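Local coordinates for protein Beta/alpha-amylase (Paenibacillus polymyxa, PDB 3VOC) that removes successive maltose units from the non-reducing ends of starch-type glucan chains, acting as the beta-amylase domain of a larger secreted enzyme, at residues Leu164-Tyr169 with Ser247-Val252; Tyr241-Leu246 with Gly301-Asn306; Leu283-Asn288 with His294-Ala299; Leu319-Leu324 with Asp343-Ile348. All blocks are in the same frame, centred on the assembly; numbering follows the deposited sequence.

Contacts 1 and 2 lie side by side, centres about 9 Å apart, because both use helix 240-268; Gln250 of contact 1 receives a probable hydrogen bond from Tyr303 N of contact 2. Contact 3 has its centre about 13 Å from each of them and is tied in by hydrogen bonds from Tyr249 OH to Ala299 O and from Tyr305 OH to Glu297 OE1. Contact 4 stands about 15 Å from contact 3, centre to centre, touching it where Cys323 meets His284. Contacts 3 and 4 carry His284 and Thr322, probable substrate-binding residues, and the Leu283 side chain is about 6 Å from that of Glu163, the predicted proton donor.

Contact 1 of 4, residues Leu164-Tyr169 with Ser247-Val252; sequences LRYPSY and SWYQSV
Tyr166 and Tyr249 lie ring on ring, fastening the loop that follows strand 153-156 of the (beta/alpha)8 (TIM) barrel to helix 240-268, which precedes the next barrel strand. This is an offset stack: the planes are only 2° from parallel and the ring centroids 3.9 Å apart. The two side chains run antiparallel, each hydroxyl directed back toward the other's stem. Tyr166 CD2 therefore sits 3.3 Å from Tyr249 CZ, and Tyr249 OH lies 3.4 Å from Tyr166 CG. Tyr166 reaches this position with CG anti to its carbonyl carbon (chi1 -70°), while Tyr249 leaves the helix with CG anti to its own N, which lays its ring flat over that of Tyr166.

The overlap brings the Tyr166 hydroxyl to the helix backbone, where it donates to Tyr249 O at 2.6 Å, in the carbonyl plane and on a lone pair. Tyrosine suits the place because one residue supplies both a broad flat face and a donor at its far end, and the bond helps fix how far one ring is displaced over the other. The hydroxyl of Tyr249 is engaged too, with Ala299 O and Gln184 N. Next to Tyr166 in the chain, Arg165 NH1 donates to Tyr166 O at 3.0 Å, and its NE forms a salt bridge with Glu163, the predicted proton donor, whose side chain is about 10 Å from that of Tyr166. Val252, one turn on from Tyr249, meets the Tyr166 side chain roughly at right angles, its CB 3.2 Å from Tyr166 OH.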
# COMPACT_ATOMS: atom_id res chain seq x y z
N LEU A 164 0.53 -2.44 1.56
CA LEU A 164 0.72 -3.74 2.19
C LEU A 164 -0.27 -3.87 3.35
O LEU A 164 0.03 -3.49 4.50
CB LEU A 164 2.17 -3.93 2.64
CG LEU A 164 2.56 -5.25 3.32
CD1 LEU A 164 2.76 -6.38 2.29
CD2 LEU A 164 3.83 -5.08 4.15
N ARG A 165 -1.44 -4.42 3.05
CA ARG A 165 -2.49 -4.62 4.05
C ARG A 165 -3.50 -5.61 3.51
O ARG A 165 -3.45 -5.99 2.34
CB ARG A 165 -3.19 -3.30 4.41
CG ARG A 165 -3.94 -2.64 3.24
CD ARG A 165 -4.91 -1.58 3.76
NE ARG A 165 -5.50 -0.77 2.69
CZ ARG A 165 -6.65 -1.04 2.08
NH1 ARG A 165 -7.34 -2.14 2.37
NH2 ARG A 165 -7.10 -0.20 1.14
N TYR A 166 -4.43 -6.03 4.38
CA TYR A 166 -5.61 -6.77 3.98
C TYR A 166 -6.67 -5.82 3.47
O TYR A 166 -6.62 -4.64 3.80
CB TYR A 166 -6.16 -7.54 5.17
CG TYR A 166 -5.26 -8.69 5.59
CD1 TYR A 166 -5.37 -9.94 4.96
CD2 TYR A 166 -4.33 -8.53 6.61
CE1 TYR A 166 -4.55 -11.00 5.32
CE2 TYR A 166 -3.49 -9.59 6.99
CZ TYR A 166 -3.62 -10.83 6.33
OH TYR A 166 -2.83 -11.90 6.70
N PRO A 167 -7.65 -6.31 2.68
CA PRO A 167 -8.73 -5.46 2.18
C PRO A 167 -9.81 -5.28 3.26
O PRO A 167 -10.98 -5.65 3.06
CB PRO A 167 -9.27 -6.25 1.00
CG PRO A 167 -9.08 -7.69 1.43
CD PRO A 167 -7.72 -7.67 2.10
N SER A 168 -9.41 -4.70 4.38
CA SER A 168 -10.19 -4.77 5.61
C SER A 168 -11.34 -3.79 5.66
O SER A 168 -12.30 -4.01 6.41
CB SER A 168 -9.26 -4.54 6.80
OG SER A 168 -8.59 -3.30 6.65
N TYR A 169 -11.24 -2.70 4.90
CA TYR A 169 -12.33 -1.72 4.83
C TYR A 169 -12.73 -1.51 3.36
O TYR A 169 -11.90 -1.13 2.52
CB TYR A 169 -11.95 -0.42 5.56
CG TYR A 169 -10.90 0.44 4.86
CD1 TYR A 169 -9.52 0.20 5.01
CD2 TYR A 169 -11.30 1.50 4.05
CE1 TYR A 169 -8.58 1.00 4.34
CE2 TYR A 169 -10.38 2.30 3.40
CZ TYR A 169 -9.03 2.05 3.54
OH TYR A 169 -8.15 2.87 2.87
N SER A 247 -0.44 -11.98 15.42
CA SER A 247 0.95 -12.15 14.95
C SER A 247 1.00 -12.91 13.63
O SER A 247 1.73 -12.52 12.70
CB SER A 247 1.80 -12.85 16.02
OG SER A 247 3.14 -12.97 15.57
N TRP A 248 0.22 -13.99 13.54
CA TRP A 248 0.16 -14.77 12.31
C TRP A 248 -0.43 -13.94 11.15
O TRP A 248 0.07 -13.95 10.03
CB TRP A 248 -0.67 -16.06 12.48
CG TRP A 248 -1.02 -16.67 11.14
CD1 TRP A 248 -0.21 -17.45 10.35
CD2 TRP A 248 -2.24 -16.50 10.41
NE1 TRP A 248 -0.86 -17.78 9.18
CE2 TRP A 248 -2.11 -17.21 9.20
CE3 TRP A 248 -3.45 -15.81 10.67
CZ2 TRP A 248 -3.13 -17.26 8.24
CZ3 TRP A 248 -4.46 -15.85 9.72
CH2 TRP A 248 -4.30 -16.59 8.52
N TYR A 249 -1.50 -13.22 11.46
CA TYR A 249 -2.22 -12.40 10.49
C TYR A 249 -1.24 -11.40 9.86
O TYR A 249 -1.16 -11.26 8.63
CB TYR A 249 -3.35 -11.70 11.23
CG TYR A 249 -4.39 -10.99 10.40
CD1 TYR A 249 -5.13 -11.66 9.41
CD2 TYR A 249 -4.68 -9.64 10.64
CE1 TYR A 249 -6.13 -10.99 8.68
CE2 TYR A 249 -5.67 -8.97 9.91
CZ TYR A 249 -6.39 -9.64 8.94
OH TYR A 249 -7.35 -8.95 8.22
N GLN A 250 -0.46 -10.74 10.72
CA GLN A 250 0.60 -9.83 10.25
C GLN A 250 1.71 -10.57 9.50
O GLN A 250 2.18 -10.07 8.46
CB GLN A 250 1.19 -8.99 11.40
CG GLN A 250 2.32 -8.05 10.91
CD GLN A 250 2.75 -7.03 11.94
OE1 GLN A 250 1.91 -6.38 12.58
NE2 GLN A 250 4.07 -6.86 12.10
N SER A 251 2.12 -11.75 10.00
CA SER A 251 3.21 -12.53 9.36
C SER A 251 2.96 -12.87 7.88
O SER A 251 3.91 -12.94 7.08
CB SER A 251 3.56 -13.80 10.16
OG SER A 251 2.61 -14.84 9.91
N VAL A 252 1.69 -13.09 7.52
CA VAL A 252 1.28 -13.31 6.13
C VAL A 252 1.67 -12.12 5.23
O VAL A 252 2.25 -12.31 4.15
CB VAL A 252 -0.23 -13.65 6.02
CG1 VAL A 252 -0.70 -13.67 4.57
CG2 VAL A 252 -0.53 -15.00 6.69

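Contact 2 of 4, residues Tyr241-Leu246 with Gly301-Asn306; sequences YGKDFL and GYYDYN. With EDO (1,2-ethanediol), chain E.
Tyr303 lays one face of its ring over the backbone carbonyl carbon of Leu246, with its CD1 3.5 Å from Leu246 CB. The leucine supplies a second touch through CD1, 3.8 Å from Tyr303 CD1. With CG anti to the tyrosine's backbone N (chi1 164°), the ring is carried out from the loop and onto the helix. Tyr303 OH lies 3.9 Å from Lys243 CG, and the lysine chain passes at about a right angle to the tyrosine. A long amphipathic residue fits such a margin, since its methylenes can pack against the tyrosine while the chain bends at chi4, near its charged end.

In the TIM barrel this contact joins helix 240-268 to the turn between helices 295-300 and 305-315. Gly301 closes the first of these with a Schellman motif; at its positive phi (116°) a CB would be jammed against the carbonyl O of the preceding residue, which calls for glycine. Asp304 is the N-cap of the second, its OD1 capping Arg307 N. An alanine in place of Tyr303 would be likely to leave Leu246 without its aromatic cover and open a gap beside the stem of Lys243. On the other side of the turn an ethanediol molecule, probably from the crystallisation liquor, donates through O1 to Tyr302 O at 2.9 Å.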
# COMPACT_ATOMS: atom_id res chain seq x y z
N TYR A 241 -4.28 -16.71 22.60
CA TYR A 241 -4.88 -17.01 21.30
C TYR A 241 -4.90 -15.77 20.40
O TYR A 241 -4.51 -15.83 19.23
CB TYR A 241 -6.31 -17.55 21.46
CG TYR A 241 -7.15 -17.33 20.21
CD1 TYR A 241 -7.00 -18.15 19.08
CD2 TYR A 241 -8.09 -16.30 20.15
CE1 TYR A 241 -7.76 -17.93 17.91
CE2 TYR A 241 -8.85 -16.07 18.99
CZ TYR A 241 -8.68 -16.88 17.88
OH TYR A 241 -9.45 -16.65 16.76
N GLY A 242 -5.38 -14.66 20.95
CA GLY A 242 -5.51 -13.42 20.18
C GLY A 242 -4.18 -12.89 19.68
O GLY A 242 -4.08 -12.40 18.54
N LYS A 243 -3.15 -12.99 20.52
CA LYS A 243 -1.81 -12.60 20.13
C LYS A 243 -1.26 -13.52 19.04
O LYS A 243 -0.64 -13.04 18.11
CB LYS A 243 -0.84 -12.56 21.32
CG LYS A 243 -1.09 -11.40 22.29
CD LYS A 243 -0.26 -11.55 23.58
CE LYS A 243 -0.04 -10.19 24.26
NZ LYS A 243 -1.32 -9.42 24.45
N ASP A 244 -1.47 -14.82 19.18
CA ASP A 244 -1.09 -15.76 18.13
C ASP A 244 -1.81 -15.45 16.81
O ASP A 244 -1.20 -15.50 15.74
CB ASP A 244 -1.35 -17.22 18.54
CG ASP A 244 -0.14 -17.87 19.17
OD1 ASP A 244 1.00 -17.58 18.72
OD2 ASP A 244 -0.30 -18.70 20.08
N PHE A 245 -3.11 -15.17 16.87
CA PHE A 245 -3.85 -14.86 15.65
C PHE A 245 -3.30 -13.59 14.98
O PHE A 245 -3.02 -13.58 13.78
CB PHE A 245 -5.37 -14.72 15.87
CG PHE A 245 -6.06 -14.13 14.67
CD1 PHE A 245 -6.19 -14.87 13.50
CD2 PHE A 245 -6.54 -12.82 14.69
CE1 PHE A 245 -6.78 -14.34 12.37
CE2 PHE A 245 -7.14 -12.27 13.56
CZ PHE A 245 -7.26 -13.05 12.39
N LEU A 246 -3.17 -12.51 15.76
CA LEU A 246 -2.74 -11.23 15.20
C LEU A 246 -1.32 -11.28 14.69
O LEU A 246 -1.02 -10.68 13.67
CB LEU A 246 -2.87 -10.11 16.24
CG LEU A 246 -4.27 -9.56 16.49
CD1 LEU A 246 -4.21 -8.48 17.55
CD2 LEU A 246 -4.89 -9.03 15.20
N GLY A 301 -4.15 -5.62 9.36
CA GLY A 301 -3.02 -6.54 9.47
C GLY A 301 -1.90 -6.01 10.33
O GLY A 301 -0.82 -6.60 10.36
N TYR A 302 -2.11 -4.89 11.02
CA TYR A 302 -1.02 -4.24 11.75
C TYR A 302 -1.11 -4.49 13.23
O TYR A 302 -1.90 -3.86 13.95
CB TYR A 302 -0.95 -2.73 11.46
CG TYR A 302 -0.84 -2.39 9.99
CD1 TYR A 302 -0.33 -3.31 9.07
CD2 TYR A 302 -1.22 -1.13 9.53
CE1 TYR A 302 -0.23 -2.98 7.71
CE2 TYR A 302 -1.14 -0.81 8.18
CZ TYR A 302 -0.62 -1.73 7.27
OH TYR A 302 -0.53 -1.37 5.94
N TYR A 303 -0.26 -5.40 13.69
CA TYR A 303 -0.19 -5.81 15.09
C TYR A 303 1.02 -5.18 15.78
O TYR A 303 0.96 -4.83 16.96
CB TYR A 303 -0.13 -7.34 15.12
CG TYR A 303 0.33 -7.99 16.41
CD1 TYR A 303 -0.45 -7.89 17.58
CD2 TYR A 303 1.52 -8.71 16.46
CE1 TYR A 303 -0.04 -8.51 18.76
CE2 TYR A 303 1.94 -9.32 17.63
CZ TYR A 303 1.15 -9.21 18.77
OH TYR A 303 1.58 -9.81 19.93
N ASP A 304 2.11 -5.02 15.04
CA ASP A 304 3.39 -4.62 15.64
C ASP A 304 4.16 -3.85 14.58
O ASP A 304 4.78 -4.44 13.68
CB ASP A 304 4.14 -5.89 16.15
CG ASP A 304 5.53 -5.60 16.72
OD1 ASP A 304 6.07 -4.49 16.56
OD2 ASP A 304 6.11 -6.54 17.33
N TYR A 305 4.15 -2.52 14.68
CA TYR A 305 4.83 -1.69 13.69
C TYR A 305 6.35 -1.86 13.75
O TYR A 305 7.02 -1.75 12.73
CB TYR A 305 4.49 -0.21 13.87
CG TYR A 305 3.11 0.18 13.41
CD1 TYR A 305 2.70 -0.04 12.10
CD2 TYR A 305 2.24 0.82 14.28
CE1 TYR A 305 1.43 0.34 11.67
CE2 TYR A 305 0.97 1.20 13.87
CZ TYR A 305 0.58 0.95 12.56
OH TYR A 305 -0.68 1.34 12.15
N ASN A 306 6.89 -2.12 14.94
CA ASN A 306 8.35 -2.33 15.03
C ASN A 306 8.74 -3.51 14.14
O ASN A 306 9.69 -3.45 13.38
CB ASN A 306 8.81 -2.59 16.47
CG ASN A 306 8.84 -1.34 17.34
OD1 ASN A 306 9.42 -0.30 16.97
ND2 ASN A 306 8.24 -1.43 18.51
C1 EDO E . -1.86 -1.49 15.91
O1 EDO E . -2.09 -2.72 16.59
C2 EDO E . -0.41 -1.09 16.13
O2 EDO E . -0.29 -0.60 17.47

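Contact 3 of 4, residues Leu283-Asn288 with His294-Ala299; sequences LHWQMN and HGTEQA. With EDO (1,2-ethanediol), chain E.
The two backbones converge toward the start of the helix, their CA atoms 5.3 Å apart at Leu283 and Glu297 but 4.2 Å at Met287 and His294. His294 is the N-cap residue of the short helix 295-300, set in the long loop after strand 275-279 of the TIM barrel, and its N donates to Met287 O at 3.1 Å and makes a weak bond to Gln286 O.

Thr296 is the central side chain. Its OG1 donates to Trp285 O at 2.7 Å, approaching from above the carbonyl plane, while its CG2 makes a CH-pi contact over the five-membered ring of Trp285, 3.7 Å from the centroid. Threonine suits both tasks because its two branches differ: the hydroxyl lies beside the backbone N and the methyl anti to it. The indole is fixed independently by its NE1 bond to Gly179 O. Leu283 CB packs against both Thr296 CG2 and Glu297 CG, next in sequence to His284, a probable substrate-binding residue.

Met287 passes Glu297 at a slant, its CG 3.4 Å from Glu297 OE2, and Met287 O lies over the centre of the His294 ring. A water accepts from Glu297 N and lies within hydrogen-bonding distance of Trp285 O and Glu297 OE2, with more acceptors near it than protons. Glu297 is held at both oxygens: OE1 meets Tyr305 OH, and OE2 is gripped on its syn side by His294 ND1 at 2.6 Å, in the imidazole plane though 31° out of the carboxylate plane.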
# COMPACT_ATOMS: atom_id res chain seq x y z
N LEU A 283 -4.04 3.79 8.70
CA LEU A 283 -5.33 3.36 9.24
C LEU A 283 -5.58 4.13 10.54
O LEU A 283 -5.53 3.57 11.65
CB LEU A 283 -5.35 1.84 9.39
CG LEU A 283 -5.13 1.06 8.07
CD1 LEU A 283 -4.94 -0.42 8.35
CD2 LEU A 283 -6.35 1.27 7.13
N HIS A 284 -5.82 5.43 10.37
CA HIS A 284 -5.73 6.43 11.42
C HIS A 284 -6.98 6.53 12.31
O HIS A 284 -6.96 7.23 13.32
CB HIS A 284 -5.42 7.82 10.82
CG HIS A 284 -6.44 8.29 9.82
ND1 HIS A 284 -7.65 8.86 10.19
CD2 HIS A 284 -6.44 8.26 8.47
CE1 HIS A 284 -8.34 9.15 9.11
NE2 HIS A 284 -7.64 8.80 8.05
N TRP A 285 -8.04 5.83 11.94
CA TRP A 285 -9.30 5.93 12.70
C TRP A 285 -9.50 4.75 13.64
O TRP A 285 -8.91 3.68 13.44
CB TRP A 285 -10.49 6.14 11.76
CG TRP A 285 -10.74 5.07 10.73
CD1 TRP A 285 -11.70 4.10 10.79
CD2 TRP A 285 -10.07 4.90 9.47
NE1 TRP A 285 -11.65 3.32 9.65
CE2 TRP A 285 -10.67 3.80 8.82
CE3 TRP A 285 -9.03 5.57 8.82
CZ2 TRP A 285 -10.26 3.33 7.56
CZ3 TRP A 285 -8.61 5.11 7.55
CH2 TRP A 285 -9.22 4.00 6.95
N GLN A 286 -10.29 4.95 14.70
CA GLN A 286 -10.40 3.98 15.81
C GLN A 286 -9.08 3.71 16.55
O GLN A 286 -8.93 2.69 17.23
CB GLN A 286 -11.06 2.66 15.36
CG GLN A 286 -12.39 2.86 14.63
CD GLN A 286 -13.41 3.66 15.44
OE1 GLN A 286 -13.25 3.87 16.64
NE2 GLN A 286 -14.46 4.12 14.77
N MET A 287 -8.13 4.63 16.43
CA MET A 287 -6.87 4.47 17.13
C MET A 287 -7.07 4.47 18.64
O MET A 287 -6.56 3.60 19.34
CB MET A 287 -5.84 5.55 16.71
CG MET A 287 -5.22 5.30 15.32
SD MET A 287 -4.22 6.72 14.82
CE MET A 287 -2.84 6.59 15.97
N ASN A 288 -7.83 5.45 19.16
CA ASN A 288 -8.00 5.58 20.60
C ASN A 288 -9.43 5.28 21.09
O ASN A 288 -9.83 5.76 22.14
CB ASN A 288 -7.54 6.97 21.10
CG ASN A 288 -8.33 8.08 20.47
OD1 ASN A 288 -8.57 8.07 19.27
ND2 ASN A 288 -8.72 9.08 21.28
N HIS A 294 -7.10 0.71 18.35
CA HIS A 294 -6.34 0.28 17.18
C HIS A 294 -7.06 -0.80 16.35
O HIS A 294 -6.42 -1.56 15.62
CB HIS A 294 -4.91 -0.15 17.57
CG HIS A 294 -4.15 0.93 18.28
ND1 HIS A 294 -3.64 2.03 17.62
CD2 HIS A 294 -3.85 1.10 19.59
CE1 HIS A 294 -3.05 2.83 18.50
NE2 HIS A 294 -3.17 2.29 19.70
N GLY A 295 -8.39 -0.82 16.42
CA GLY A 295 -9.19 -1.84 15.76
C GLY A 295 -9.03 -1.82 14.25
O GLY A 295 -9.01 -2.89 13.61
N THR A 296 -8.90 -0.63 13.68
CA THR A 296 -8.77 -0.49 12.21
C THR A 296 -7.42 -1.03 11.70
O THR A 296 -7.36 -1.81 10.74
CB THR A 296 -8.98 0.97 11.78
OG1 THR A 296 -10.17 1.48 12.40
CG2 THR A 296 -9.09 1.10 10.24
N GLU A 297 -6.36 -0.58 12.36
CA GLU A 297 -5.01 -1.04 12.10
C GLU A 297 -4.91 -2.57 12.20
O GLU A 297 -4.32 -3.21 11.34
CB GLU A 297 -4.03 -0.40 13.08
CG GLU A 297 -3.86 1.10 12.89
CD GLU A 297 -3.32 1.81 14.13
OE1 GLU A 297 -2.11 2.07 14.18
OE2 GLU A 297 -4.13 2.13 15.05
N GLN A 298 -5.48 -3.13 13.26
CA GLN A 298 -5.42 -4.58 13.47
C GLN A 298 -6.14 -5.36 12.35
O GLN A 298 -5.59 -6.35 11.82
CB GLN A 298 -5.94 -4.95 14.86
CG GLN A 298 -4.91 -4.57 15.94
CD GLN A 298 -5.41 -4.64 17.37
OE1 GLN A 298 -6.48 -5.15 17.66
NE2 GLN A 298 -4.60 -4.10 18.29
N ALA A 299 -7.33 -4.90 11.96
CA ALA A 299 -8.07 -5.57 10.88
C ALA A 299 -7.29 -5.51 9.57
O ALA A 299 -7.34 -6.45 8.77
CB ALA A 299 -9.46 -4.98 10.71
C1 EDO E . -1.86 -1.49 15.91
O1 EDO E . -2.09 -2.72 16.59
C2 EDO E . -0.41 -1.09 16.13
O2 EDO E . -0.29 -0.60 17.47
O HOH W 1 -6.90 1.78 14.30

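Contact 4 of 4, residues Leu319-Leu324 with Asp343-Ile348; sequences LTFTCL and DTVSSI
One face of the Phe321 ring is covered by Val345, whose CG2 stands 3.8 Å above the plane, shifted toward the rim. The contact is of CH-pi type: CG2 is 4.1 Å from the ring centroid and 20° off the normal, closest to Phe321 CZ and CE1. The other branch, CG1, reaches the opposite end of the ring at CG and CD1, so the two methyls span the length of the ring over one face. With CG1 anti to the backbone N (chi1 166°) and CG2 beside it, both methyls meet the aromatic surface.

CG1 has a second partner in Leu319 CD2, at 3.8 Å. Leu319 and Phe321 are two apart on the strand and therefore direct their side chains to the same side, toward the helix, with Val345 packed against both. This is the interior of a beta-alpha-beta unit of the TIM barrel: strand 318-321, helix 338-352 and the neighbouring parallel strand 356-359. Branched and aromatic residues suit the buried layer between sheet and helices, where no hydrogen bond crosses between the two segments. Leu341 and Val342 of the same helix also touch Phe321, while Leu319 also touches Phe312 and Leu356.

Reducing Phe321 to an alanine would probably leave both methyls of Val345 without their aromatic partner and open a gap between strand and helix just before Thr322, a probable substrate-binding residue. Along the helix, Ser347 OG bends back to donate to Asp343 O at 3.0 Å, and the same carbonyl accepts Ser347 N from the opposite face of its plane.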
# COMPACT_ATOMS: atom_id res chain seq x y z
N LEU A 319 10.26 2.83 2.75
CA LEU A 319 8.89 2.86 3.27
C LEU A 319 8.20 4.15 2.87
O LEU A 319 8.72 5.24 3.12
CB LEU A 319 8.90 2.72 4.80
CG LEU A 319 7.57 2.95 5.54
CD1 LEU A 319 6.61 1.89 5.09
CD2 LEU A 319 7.76 2.88 7.06
N THR A 320 7.04 4.02 2.24
CA THR A 320 6.18 5.17 1.97
C THR A 320 5.06 5.14 3.00
O THR A 320 4.39 4.10 3.21
CB THR A 320 5.61 5.13 0.53
OG1 THR A 320 6.69 5.26 -0.41
CG2 THR A 320 4.57 6.24 0.30
N PHE A 321 4.86 6.26 3.66
CA PHE A 321 3.73 6.39 4.55
C PHE A 321 2.87 7.56 4.09
O PHE A 321 3.28 8.35 3.23
CB PHE A 321 4.15 6.51 6.03
CG PHE A 321 3.03 6.19 6.98
CD1 PHE A 321 2.47 4.91 7.00
CD2 PHE A 321 2.51 7.17 7.83
CE1 PHE A 321 1.40 4.61 7.87
CE2 PHE A 321 1.44 6.87 8.72
CZ PHE A 321 0.89 5.60 8.73
N THR A 322 1.66 7.65 4.64
CA THR A 322 0.64 8.57 4.15
C THR A 322 -0.01 9.31 5.32
O THR A 322 0.41 9.13 6.48
CB THR A 322 -0.41 7.79 3.31
OG1 THR A 322 -1.40 8.70 2.83
CG2 THR A 322 -1.07 6.71 4.15
N CYS A 323 -1.02 10.12 5.02
CA CYS A 323 -1.70 10.98 6.01
C CYS A 323 -0.85 12.12 6.55
O CYS A 323 -1.23 12.76 7.55
CB CYS A 323 -2.26 10.20 7.20
SG CYS A 323 -3.22 8.81 6.75
N LEU A 324 0.26 12.42 5.88
CA LEU A 324 1.14 13.50 6.30
C LEU A 324 0.47 14.88 6.41
O LEU A 324 0.95 15.76 7.14
CB LEU A 324 2.37 13.59 5.40
CG LEU A 324 3.58 12.79 5.89
CD1 LEU A 324 3.33 11.28 5.84
CD2 LEU A 324 4.80 13.15 5.04
N ASP A 343 3.87 10.25 13.24
CA ASP A 343 5.02 10.34 14.16
C ASP A 343 5.49 8.95 14.59
O ASP A 343 6.69 8.68 14.56
CB ASP A 343 4.69 11.16 15.40
CG ASP A 343 4.45 12.63 15.10
OD1 ASP A 343 4.63 13.05 13.94
OD2 ASP A 343 4.05 13.36 16.03
N THR A 344 4.55 8.09 14.96
CA THR A 344 4.87 6.72 15.40
C THR A 344 5.64 5.96 14.32
O THR A 344 6.75 5.49 14.57
CB THR A 344 3.59 5.95 15.80
OG1 THR A 344 2.99 6.61 16.92
CG2 THR A 344 3.94 4.49 16.19
N VAL A 345 5.06 5.86 13.13
CA VAL A 345 5.64 5.08 12.04
C VAL A 345 6.98 5.69 11.63
O VAL A 345 7.99 4.98 11.48
CB VAL A 345 4.67 4.99 10.83
CG1 VAL A 345 5.40 4.50 9.56
CG2 VAL A 345 3.48 4.10 11.17
N SER A 346 6.98 7.01 11.49
CA SER A 346 8.20 7.73 11.09
C SER A 346 9.35 7.56 12.09
O SER A 346 10.49 7.32 11.68
CB SER A 346 7.92 9.22 10.85
OG SER A 346 6.98 9.41 9.79
N SER A 347 9.06 7.70 13.38
CA SER A 347 10.07 7.50 14.45
C SER A 347 10.68 6.10 14.43
O SER A 347 11.89 5.93 14.58
CB SER A 347 9.46 7.73 15.83
OG SER A 347 9.26 9.11 16.08
N ILE A 348 9.82 5.10 14.26
CA ILE A 348 10.29 3.72 14.18
C ILE A 348 11.18 3.51 12.95
O ILE A 348 12.29 2.97 13.07
CB ILE A 348 9.13 2.72 14.19
CG1 ILE A 348 8.36 2.83 15.51
CG2 ILE A 348 9.65 1.27 13.92
CD1 ILE A 348 7.02 2.10 15.54